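Local coordinates for mevalonate kinase (Staphylococcus aureus, PDB 2X7I), which probably catalyses the ATP-dependent phosphorylation of mevalonate to phosphomevalonate, as other mevalonate kinases of the GHMP kinase family do, at residues Ile43-Ser48 and Glu85-Thr90; Ile39-Glu44 and Val109-Ala114; Trp158-His163 and Leu213-Ser218. One frame throughout, in Å; residues are numbered along the deposited sequence.

Contact 1: Ile43-Ser48 and Glu85-Thr90; sequences IEALES and EPLAVT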
loop_
_atom_site.group_PDB
_atom_site.type_symbol
_atom_site.label_atom_id
_atom_site.label_comp_id
_atom_site.label_asym_id
_atom_site.label_seq_id
_atom_site.Cartn_x
_atom_site.Cartn_y
_atom_site.Cartn_z
ATOM N N ILE A 43 -14.083 -16.624 -5.122
ATOM C CA ILE A 43 -14.254 -17.409 -6.343
ATOM C C ILE A 43 -15.279 -18.495 -6.057
ATOM O O ILE A 43 -15.042 -19.345 -5.201
ATOM C CB ILE A 43 -12.929 -18.079 -6.790
ATOM C CG1 ILE A 43 -11.780 -17.060 -6.783
ATOM C CG2 ILE A 43 -13.103 -18.732 -8.163
ATOM C CD1 ILE A 43 -10.471 -17.570 -7.374
ATOM N N GLU A 44 -16.407 -18.460 -6.767
ATOM C CA GLU A 44 -17.506 -19.407 -6.563
ATOM C C GLU A 44 -17.842 -20.209 -7.813
ATOM O O GLU A 44 -18.229 -19.632 -8.829
ATOM C CB GLU A 44 -18.780 -18.659 -6.173
ATOM C CG GLU A 44 -18.722 -17.923 -4.851
ATOM C CD GLU A 44 -19.989 -17.120 -4.596
ATOM O OE1 GLU A 44 -20.113 -16.009 -5.181
ATOM O OE2 GLU A 44 -20.849 -17.602 -3.823
ATOM N N ALA A 45 -17.733 -21.530 -7.726
ATOM C CA ALA A 45 -18.297 -22.410 -8.745
ATOM C C ALA A 45 -19.818 -22.324 -8.674
ATOM O O ALA A 45 -20.393 -22.317 -7.590
ATOM C CB ALA A 45 -17.842 -23.841 -8.541
ATOM N N LEU A 46 -20.452 -22.219 -9.837
ATOM C CA LEU A 46 -21.919 -22.190 -9.955
ATOM C C LEU A 46 -22.387 -23.503 -10.593
ATOM O O LEU A 46 -21.580 -24.412 -10.803
ATOM C CB LEU A 46 -22.355 -20.969 -10.779
ATOM C CG LEU A 46 -22.487 -19.618 -10.053
ATOM C CD1 LEU A 46 -21.677 -19.564 -8.767
ATOM C CD2 LEU A 46 -22.060 -18.495 -11.001
ATOM N N GLU A 47 -23.679 -23.608 -10.897
ATOM C CA GLU A 47 -24.279 -24.882 -11.327
ATOM C C GLU A 47 -24.607 -24.952 -12.831
ATOM O O GLU A 47 -24.272 -24.044 -13.595
ATOM C CB GLU A 47 -25.531 -25.174 -10.479
ATOM C CG GLU A 47 -26.779 -24.346 -10.826
ATOM C CD GLU A 47 -26.809 -22.973 -10.164
ATOM O OE1 GLU A 47 -27.930 -22.518 -9.823
ATOM O OE2 GLU A 47 -25.722 -22.359 -9.983
ATOM N N SER A 48 -25.254 -26.056 -13.227
ATOM C CA SER A 48 -25.742 -26.298 -14.596
ATOM C C SER A 48 -25.188 -25.316 -15.643
ATOM O O SER A 48 -24.046 -25.462 -16.094
ATOM C CB SER A 48 -27.284 -26.318 -14.613
ATOM O OG SER A 48 -27.804 -27.515 -14.047
ATOM N N GLU A 85 -16.651 -25.511 -15.274
ATOM C CA GLU A 85 -17.875 -25.016 -14.635
ATOM C C GLU A 85 -17.928 -23.475 -14.572
ATOM O O GLU A 85 -16.892 -22.834 -14.414
ATOM C CB GLU A 85 -18.011 -25.602 -13.223
ATOM C CG GLU A 85 -18.078 -27.130 -13.204
ATOM C CD GLU A 85 -18.950 -27.678 -12.084
ATOM O OE1 GLU A 85 -18.433 -27.830 -10.949
ATOM O OE2 GLU A 85 -20.145 -27.969 -12.345
ATOM N N PRO A 86 -19.140 -22.884 -14.693
ATOM C CA PRO A 86 -19.341 -21.436 -14.508
ATOM C C PRO A 86 -18.824 -20.905 -13.167
ATOM O O PRO A 86 -19.104 -21.500 -12.122
ATOM C CB PRO A 86 -20.867 -21.281 -14.580
ATOM C CG PRO A 86 -21.322 -22.419 -15.427
ATOM C CD PRO A 86 -20.393 -23.559 -15.102
ATOM N N LEU A 87 -18.079 -19.795 -13.221
ATOM C CA LEU A 87 -17.443 -19.176 -12.056
ATOM C C LEU A 87 -17.939 -17.750 -11.858
ATOM O O LEU A 87 -18.053 -16.990 -12.814
ATOM C CB LEU A 87 -15.922 -19.088 -12.247
ATOM C CG LEU A 87 -14.977 -20.205 -11.811
ATOM C CD1 LEU A 87 -13.542 -19.687 -11.882
ATOM C CD2 LEU A 87 -15.294 -20.724 -10.407
ATOM N N ALA A 88 -18.204 -17.392 -10.605
ATOM C CA ALA A 88 -18.491 -16.017 -10.224
ATOM C C ALA A 88 -17.327 -15.539 -9.375
ATOM O O ALA A 88 -17.059 -16.102 -8.327
ATOM C CB ALA A 88 -19.800 -15.917 -9.448
ATOM N N VAL A 89 -16.621 -14.524 -9.866
ATOM C CA VAL A 89 -15.476 -13.947 -9.172
ATOM C C VAL A 89 -15.841 -12.547 -8.695
ATOM O O VAL A 89 -16.350 -11.730 -9.464
ATOM C CB VAL A 89 -14.245 -13.877 -10.076
ATOM C CG1 VAL A 89 -13.075 -13.252 -9.327
ATOM C CG2 VAL A 89 -13.880 -15.271 -10.577
ATOM N N THR A 90 -15.587 -12.294 -7.415
ATOM C CA THR A 90 -15.900 -11.021 -6.771
ATOM C C THR A 90 -14.622 -10.486 -6.118
ATOM O O THR A 90 -13.909 -11.221 -5.438
ATOM C CB THR A 90 -17.016 -11.182 -5.715
ATOM O OG1 THR A 90 -18.195 -11.736 -6.327
ATOM C CG2 THR A 90 -17.374 -9.837 -5.097
HETATM O O HOH W 1 -17.792 -14.487 -6.318
#
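Leu46 drapes its isobutyl group over the neighbouring strand end, with CD2 settled against the small CB of Ala88 at 3.8 Å and its own CB beside the Pro86 ring. It fills the hollow over the short Ala88 side chain; chi1 of -83° sets CG anti to the carbonyl carbon and turns the branch toward Ala88, with CD2 the nearer methyl. Farther out, the Pro86 ring brings CG to within 3.8 Å of Glu47 O, just where the 43-48 chain is leaving the sheet.

On the face of Ile43, Leu87 and Val89 the bumps are larger. Ile43 CG2 meets Leu87 CD2 at 3.7 Å, and the same Leu87 methyl comes over the backbone of Glu44. Phe118 of helix 103-119 touches both Ile43 and Leu87 and so covers this side.

The two backbones are joined by a reciprocal pair, Glu44 N to Ala88 O and Ala88 N to Glu44 O, both 2.9 Å. Two residues on, Leu46 N reaches Pro86 O at 2.7 Å, with an N-H...O angle of 161°. Water 1 lies 2.7 Å from Ala88 O and also meets Glu44 OE1 and Thr90 OG1. This is a regular antiparallel pairing where the C-terminal end of strand 29-45 meets the start of strand 87-93, in the mixed sheet of the GHMP kinase N-terminal domain.

Contact 2: Ile39-Glu44 and Val109-Ala114; sequences IKVLIE and VAFVRA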
loop_
_atom_site.group_PDB
_atom_site.type_symbol
_atom_site.label_atom_id
_atom_site.label_comp_id
_atom_site.label_asym_id
_atom_site.label_seq_id
_atom_site.Cartn_x
_atom_site.Cartn_y
_atom_site.Cartn_z
ATOM N N ILE A 39 -8.117 -5.923 0.445
ATOM C CA ILE A 39 -8.661 -6.459 -0.780
ATOM C C ILE A 39 -9.145 -7.878 -0.494
ATOM O O ILE A 39 -8.390 -8.685 0.048
ATOM C CB ILE A 39 -7.612 -6.458 -1.898
ATOM C CG1 ILE A 39 -7.214 -5.011 -2.219
ATOM C CG2 ILE A 39 -8.134 -7.184 -3.124
ATOM C CD1 ILE A 39 -6.929 -4.738 -3.690
ATOM N N LYS A 40 -10.404 -8.159 -0.845
ATOM C CA LYS A 40 -11.008 -9.478 -0.679
ATOM C C LYS A 40 -11.382 -10.058 -2.046
ATOM O O LYS A 40 -12.016 -9.378 -2.854
ATOM C CB LYS A 40 -12.284 -9.380 0.163
ATOM C CG LYS A 40 -12.114 -8.756 1.547
ATOM C CD LYS A 40 -13.464 -8.575 2.219
ATOM C CE LYS A 40 -13.322 -8.068 3.647
ATOM N NZ LYS A 40 -12.734 -6.692 3.706
ATOM N N VAL A 41 -11.012 -11.314 -2.286
ATOM C CA VAL A 41 -11.419 -12.024 -3.497
ATOM C C VAL A 41 -12.218 -13.279 -3.136
ATOM O O VAL A 41 -11.820 -14.051 -2.263
ATOM C CB VAL A 41 -10.195 -12.404 -4.387
ATOM C CG1 VAL A 41 -10.628 -13.295 -5.564
ATOM C CG2 VAL A 41 -9.479 -11.139 -4.879
ATOM N N LEU A 42 -13.349 -13.464 -3.811
ATOM C CA LEU A 42 -14.166 -14.667 -3.679
ATOM C C LEU A 42 -14.326 -15.317 -5.055
ATOM O O LEU A 42 -14.661 -14.643 -6.025
ATOM C CB LEU A 42 -15.537 -14.319 -3.093
ATOM C CG LEU A 42 -16.562 -15.454 -3.016
ATOM C CD1 LEU A 42 -16.103 -16.577 -2.081
ATOM C CD2 LEU A 42 -17.929 -14.915 -2.581
ATOM N N ILE A 43 -14.083 -16.624 -5.122
ATOM C CA ILE A 43 -14.254 -17.409 -6.343
ATOM C C ILE A 43 -15.279 -18.495 -6.057
ATOM O O ILE A 43 -15.042 -19.345 -5.201
ATOM C CB ILE A 43 -12.929 -18.079 -6.790
ATOM C CG1 ILE A 43 -11.780 -17.060 -6.783
ATOM C CG2 ILE A 43 -13.103 -18.732 -8.163
ATOM C CD1 ILE A 43 -10.471 -17.570 -7.374
ATOM N N GLU A 44 -16.407 -18.460 -6.767
ATOM C CA GLU A 44 -17.506 -19.407 -6.563
ATOM C C GLU A 44 -17.842 -20.209 -7.813
ATOM O O GLU A 44 -18.229 -19.632 -8.829
ATOM C CB GLU A 44 -18.780 -18.659 -6.173
ATOM C CG GLU A 44 -18.722 -17.923 -4.851
ATOM C CD GLU A 44 -19.989 -17.120 -4.596
ATOM O OE1 GLU A 44 -20.113 -16.009 -5.181
ATOM O OE2 GLU A 44 -20.849 -17.602 -3.823
ATOM N N VAL A 109 -2.041 -11.047 -4.241
ATOM C CA VAL A 109 -1.955 -11.899 -3.051
ATOM C C VAL A 109 -3.340 -12.468 -2.675
ATOM O O VAL A 109 -3.457 -13.653 -2.355
ATOM C CB VAL A 109 -1.333 -11.136 -1.863
ATOM C CG1 VAL A 109 -1.425 -11.947 -0.560
ATOM C CG2 VAL A 109 0.129 -10.788 -2.178
ATOM N N ALA A 110 -4.372 -11.623 -2.735
ATOM C CA ALA A 110 -5.742 -12.026 -2.460
ATOM C C ALA A 110 -6.236 -13.046 -3.480
ATOM O O ALA A 110 -6.838 -14.065 -3.120
ATOM C CB ALA A 110 -6.644 -10.821 -2.453
ATOM N N PHE A 111 -5.977 -12.780 -4.755
ATOM C CA PHE A 111 -6.431 -13.677 -5.807
ATOM C C PHE A 111 -5.772 -15.064 -5.722
ATOM O O PHE A 111 -6.442 -16.089 -5.932
ATOM C CB PHE A 111 -6.210 -13.084 -7.193
ATOM C CG PHE A 111 -6.739 -13.946 -8.281
ATOM C CD1 PHE A 111 -8.077 -13.896 -8.625
ATOM C CD2 PHE A 111 -5.923 -14.853 -8.918
ATOM C CE1 PHE A 111 -8.586 -14.731 -9.609
ATOM C CE2 PHE A 111 -6.425 -15.686 -9.897
ATOM C CZ PHE A 111 -7.754 -15.625 -10.245
ATOM N N VAL A 112 -4.472 -15.091 -5.431
ATOM C CA VAL A 112 -3.741 -16.353 -5.329
ATOM C C VAL A 112 -4.223 -17.161 -4.128
ATOM O O VAL A 112 -4.424 -18.357 -4.238
ATOM C CB VAL A 112 -2.223 -16.147 -5.223
ATOM C CG1 VAL A 112 -1.540 -17.469 -4.833
ATOM C CG2 VAL A 112 -1.667 -15.613 -6.535
ATOM N N ARG A 113 -4.396 -16.499 -2.990
ATOM C CA ARG A 113 -4.976 -17.121 -1.815
ATOM C C ARG A 113 -6.352 -17.749 -2.117
ATOM O O ARG A 113 -6.569 -18.929 -1.860
ATOM C CB ARG A 113 -5.087 -16.099 -0.683
ATOM C CG ARG A 113 -3.766 -15.865 0.023
ATOM C CD ARG A 113 -3.809 -14.697 1.006
ATOM N NE ARG A 113 -2.599 -14.684 1.830
ATOM C CZ ARG A 113 -2.147 -13.644 2.529
ATOM N NH1 ARG A 113 -2.792 -12.480 2.536
ATOM N NH2 ARG A 113 -1.035 -13.775 3.231
ATOM N N ALA A 114 -7.260 -16.947 -2.674
ATOM C CA ALA A 114 -8.576 -17.414 -3.088
ATOM C C ALA A 114 -8.484 -18.624 -4.014
ATOM O O ALA A 114 -9.268 -19.574 -3.886
ATOM C CB ALA A 114 -9.335 -16.286 -3.782
#
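Val41 sits at the middle of this contact, splitting its two methyls between different helix residues. CG2 lies against Ala110 CB at 3.7 Å, while CG1 reaches Ala114 CB, also at 3.7 Å. The split follows from chi1 of 173°, which sets CG1 anti to the backbone N and leaves CG2 beside that N. The valine therefore fits between two alanines one helical turn apart, whose lack of bulk is consistent with the close approach, 7.3 Å between the axes of the two short segments.

The other aliphatic contacts extend this seam in both directions. Ile39 offers CG2 to Ala110 CB at 4.0 Å, and Ile43 lays CG1 against Ala114 CB at 3.9 Å.

The one aromatic group, Phe111, lies along the flank. Val41 CG1 meets Phe111 CD1 at 4.0 Å and Ile43 CD1 meets Phe111 CE1 at 4.1 Å, both coming in at a slant to the ring. Its CG is anti to the backbone N, and the ring extends along the row toward Ile43.

Polar groups form no hydrogen bond across the interface. Strand carbonyls do face alanine methyls, Ile39 O on Ala110 CB and Val41 O on Ala114 CB. The backbone bonds of the strand run to its sheet neighbours instead, for example from Val41 to Gly9 and from Leu42 to Thr90. On its far side the helix is covered by helix 125-140, where Val112 touches Leu128.

All six touching residues are buried. With strand and helix directions only 31° apart, this is the sheet-against-helix layer of an alpha/beta sandwich, as in the N-terminal domain of GHMP kinases.

Contact 3: Trp158-His163 and Leu213-Ser218; sequences WFQKGH and LVLRAS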
loop_
_atom_site.group_PDB
_atom_site.type_symbol
_atom_site.label_atom_id
_atom_site.label_comp_id
_atom_site.label_asym_id
_atom_site.label_seq_id
_atom_site.Cartn_x
_atom_site.Cartn_y
_atom_site.Cartn_z
ATOM N N TRP A 158 13.196 -3.625 4.772
ATOM C CA TRP A 158 14.140 -2.525 4.780
ATOM C C TRP A 158 15.152 -2.764 3.667
ATOM O O TRP A 158 15.811 -3.807 3.662
ATOM C CB TRP A 158 14.830 -2.468 6.153
ATOM C CG TRP A 158 16.081 -1.630 6.214
ATOM C CD1 TRP A 158 16.276 -0.405 5.645
ATOM C CD2 TRP A 158 17.300 -1.954 6.900
ATOM N NE1 TRP A 158 17.551 0.047 5.920
ATOM C CE2 TRP A 158 18.198 -0.886 6.684
ATOM C CE3 TRP A 158 17.726 -3.050 7.662
ATOM C CZ2 TRP A 158 19.498 -0.873 7.221
ATOM C CZ3 TRP A 158 19.020 -3.043 8.189
ATOM C CH2 TRP A 158 19.888 -1.958 7.968
ATOM N N PHE A 159 15.246 -1.820 2.719
ATOM C CA PHE A 159 16.288 -1.816 1.677
ATOM C C PHE A 159 17.354 -0.780 2.026
ATOM O O PHE A 159 17.017 0.331 2.420
ATOM C CB PHE A 159 15.693 -1.418 0.313
ATOM C CG PHE A 159 14.909 -2.515 -0.408
ATOM C CD1 PHE A 159 14.526 -3.698 0.226
ATOM C CD2 PHE A 159 14.532 -2.323 -1.734
ATOM C CE1 PHE A 159 13.797 -4.669 -0.465
ATOM C CE2 PHE A 159 13.801 -3.279 -2.423
ATOM C CZ PHE A 159 13.431 -4.460 -1.790
ATOM N N GLN A 160 18.633 -1.124 1.849
ATOM C CA GLN A 160 19.739 -0.167 2.021
ATOM C C GLN A 160 20.974 -0.604 1.242
ATOM O O GLN A 160 21.429 -1.740 1.411
ATOM C CB GLN A 160 20.153 -0.075 3.490
ATOM C CG GLN A 160 20.966 1.168 3.841
ATOM C CD GLN A 160 20.090 2.391 4.062
ATOM O OE1 GLN A 160 19.037 2.305 4.692
ATOM N NE2 GLN A 160 20.520 3.534 3.540
ATOM N N LYS A 161 21.555 0.298 0.447
ATOM C CA LYS A 161 22.830 0.026 -0.237
ATOM C C LYS A 161 22.726 -1.275 -1.039
ATOM O O LYS A 161 21.906 -1.354 -1.934
ATOM C CB LYS A 161 23.999 -0.011 0.766
ATOM C CG LYS A 161 24.480 1.355 1.260
ATOM C CD LYS A 161 25.763 1.202 2.092
ATOM C CE LYS A 161 26.593 2.484 2.146
ATOM N NZ LYS A 161 28.018 2.217 2.522
ATOM N N GLY A 162 23.521 -2.290 -0.701
ATOM C CA GLY A 162 23.539 -3.559 -1.434
ATOM C C GLY A 162 22.941 -4.729 -0.668
ATOM O O GLY A 162 23.254 -5.880 -0.952
ATOM N N HIS A 163 22.076 -4.440 0.302
ATOM C CA HIS A 163 21.419 -5.490 1.085
ATOM C C HIS A 163 19.963 -5.157 1.389
ATOM O O HIS A 163 19.554 -4.000 1.299
ATOM C CB HIS A 163 22.208 -5.823 2.370
ATOM C CG HIS A 163 22.243 -4.725 3.392
ATOM N ND1 HIS A 163 21.322 -4.630 4.412
ATOM C CD2 HIS A 163 23.124 -3.713 3.589
ATOM C CE1 HIS A 163 21.619 -3.591 5.178
ATOM N NE2 HIS A 163 22.703 -3.013 4.696
ATOM N N LEU A 213 18.300 8.941 5.901
ATOM C CA LEU A 213 17.096 8.927 6.745
ATOM C C LEU A 213 16.432 7.546 6.842
ATOM O O LEU A 213 15.832 7.232 7.865
ATOM C CB LEU A 213 16.081 9.965 6.267
ATOM C CG LEU A 213 16.518 11.424 6.434
ATOM C CD1 LEU A 213 15.575 12.357 5.677
ATOM C CD2 LEU A 213 16.588 11.802 7.908
ATOM N N VAL A 214 16.524 6.743 5.780
ATOM C CA VAL A 214 16.058 5.353 5.809
ATOM C C VAL A 214 16.930 4.505 6.750
ATOM O O VAL A 214 16.432 3.581 7.395
ATOM C CB VAL A 214 16.045 4.710 4.388
ATOM C CG1 VAL A 214 15.789 3.208 4.466
ATOM C CG2 VAL A 214 15.008 5.382 3.499
ATOM N N LEU A 215 18.222 4.824 6.831
ATOM C CA LEU A 215 19.142 4.101 7.707
ATOM C C LEU A 215 18.805 4.361 9.177
ATOM O O LEU A 215 18.759 3.434 9.983
ATOM C CB LEU A 215 20.597 4.486 7.413
ATOM C CG LEU A 215 21.684 3.788 8.235
ATOM C CD1 LEU A 215 21.491 2.269 8.235
ATOM C CD2 LEU A 215 23.082 4.170 7.735
ATOM N N ARG A 216 18.556 5.619 9.520
ATOM C CA ARG A 216 18.119 5.953 10.873
ATOM C C ARG A 216 16.731 5.383 11.191
ATOM O O ARG A 216 16.464 5.009 12.324
ATOM C CB ARG A 216 18.097 7.460 11.072
ATOM C CG ARG A 216 19.461 8.129 10.974
ATOM C CD ARG A 216 19.303 9.650 10.866
ATOM N NE ARG A 216 18.392 10.198 11.886
ATOM C CZ ARG A 216 18.008 11.475 11.938
ATOM N NH1 ARG A 216 18.453 12.353 11.042
ATOM N NH2 ARG A 216 17.182 11.880 12.900
ATOM N N ALA A 217 15.854 5.338 10.193
ATOM C CA ALA A 217 14.497 4.793 10.359
ATOM C C ALA A 217 14.480 3.302 10.691
ATOM O O ALA A 217 13.608 2.839 11.410
ATOM C CB ALA A 217 13.682 5.048 9.105
ATOM N N SER A 218 15.434 2.553 10.155
ATOM C CA SER A 218 15.524 1.126 10.411
ATOM C C SER A 218 15.795 0.856 11.881
ATOM O O SER A 218 15.126 0.032 12.481
ATOM C CB SER A 218 16.604 0.474 9.535
ATOM O OG SER A 218 17.886 1.031 9.768
#
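The Trp158 indole receives Ser218 on one face: Ser218 CB stands 3.6 Å from the centroid of the five-membered ring, 13° off the ring normal, a CH-pi contact. Ser218 OG leans toward the benzo part, near CE2 and CZ2. At the indole edge, Val214 CG1 lies near the ring plane, 3.8 Å from CD1. Leu215 CD1 comes to Trp158 CZ2 at a slant.

Gln160 OE1 also lies at the indole edge, in the plane, and takes the hydrogen of Trp158 NE1 at 3.0 Å. The bond is nearly straight (164° at the hydrogen) and uses a lone pair of the amide oxygen in its carbonyl plane, so it ties the rotation of the indole to that of the carboxamide. The His163 ring extends the cluster within the hairpin, with Trp158 CH2 at its edge and Gln160 O over one face.

Here a hairpin packs against a helix. Strands 157-160 and 163-166 are joined by a type II' turn from Gln160 to His163, and helix 203-222 runs across strand 157-160; the contact ties the mixed sheet of this GHMP kinase to a helix later in the chain.

Gln160 reaches the helix because its chain bends at chi2 (81°). Its OE1 then touches Val214 CG1 at 3.4 Å, and its amide plane lies by Leu215 CB. NE2 bonds to Gly211 O, so the carboxamide bridges tryptophan and helix.

On the helix, Ser218 OG bonds back to Leu215 O at 2.6 Å, which fixes its rotation while CB and OG both lie against the indole. Ile30 of strand 29-45 touches Trp158, Val214 and Ser218 alike.

Contacts 1 and 2 adjoin, with centres 13 Å apart. They share Ile43 and Glu44 on strand 29-45, and Thr90 O of contact 1 probably bonds to Leu42 N of contact 2. The first joins that strand to strand 87-93 within the sheet; the second joins it to helix 103-119, which follows strand 87-93 in the chain. Contact 3 comes later in sequence and lies on the opposite side of the chain's centre, its centre 32 Å from that of contact 2 and 45 Å from that of contact 1. Strand 157-160 pairs with strand 29-45, which, though broken by a bulge or short loop, links the sheet-helix layer to the region where helix 203-222 packs.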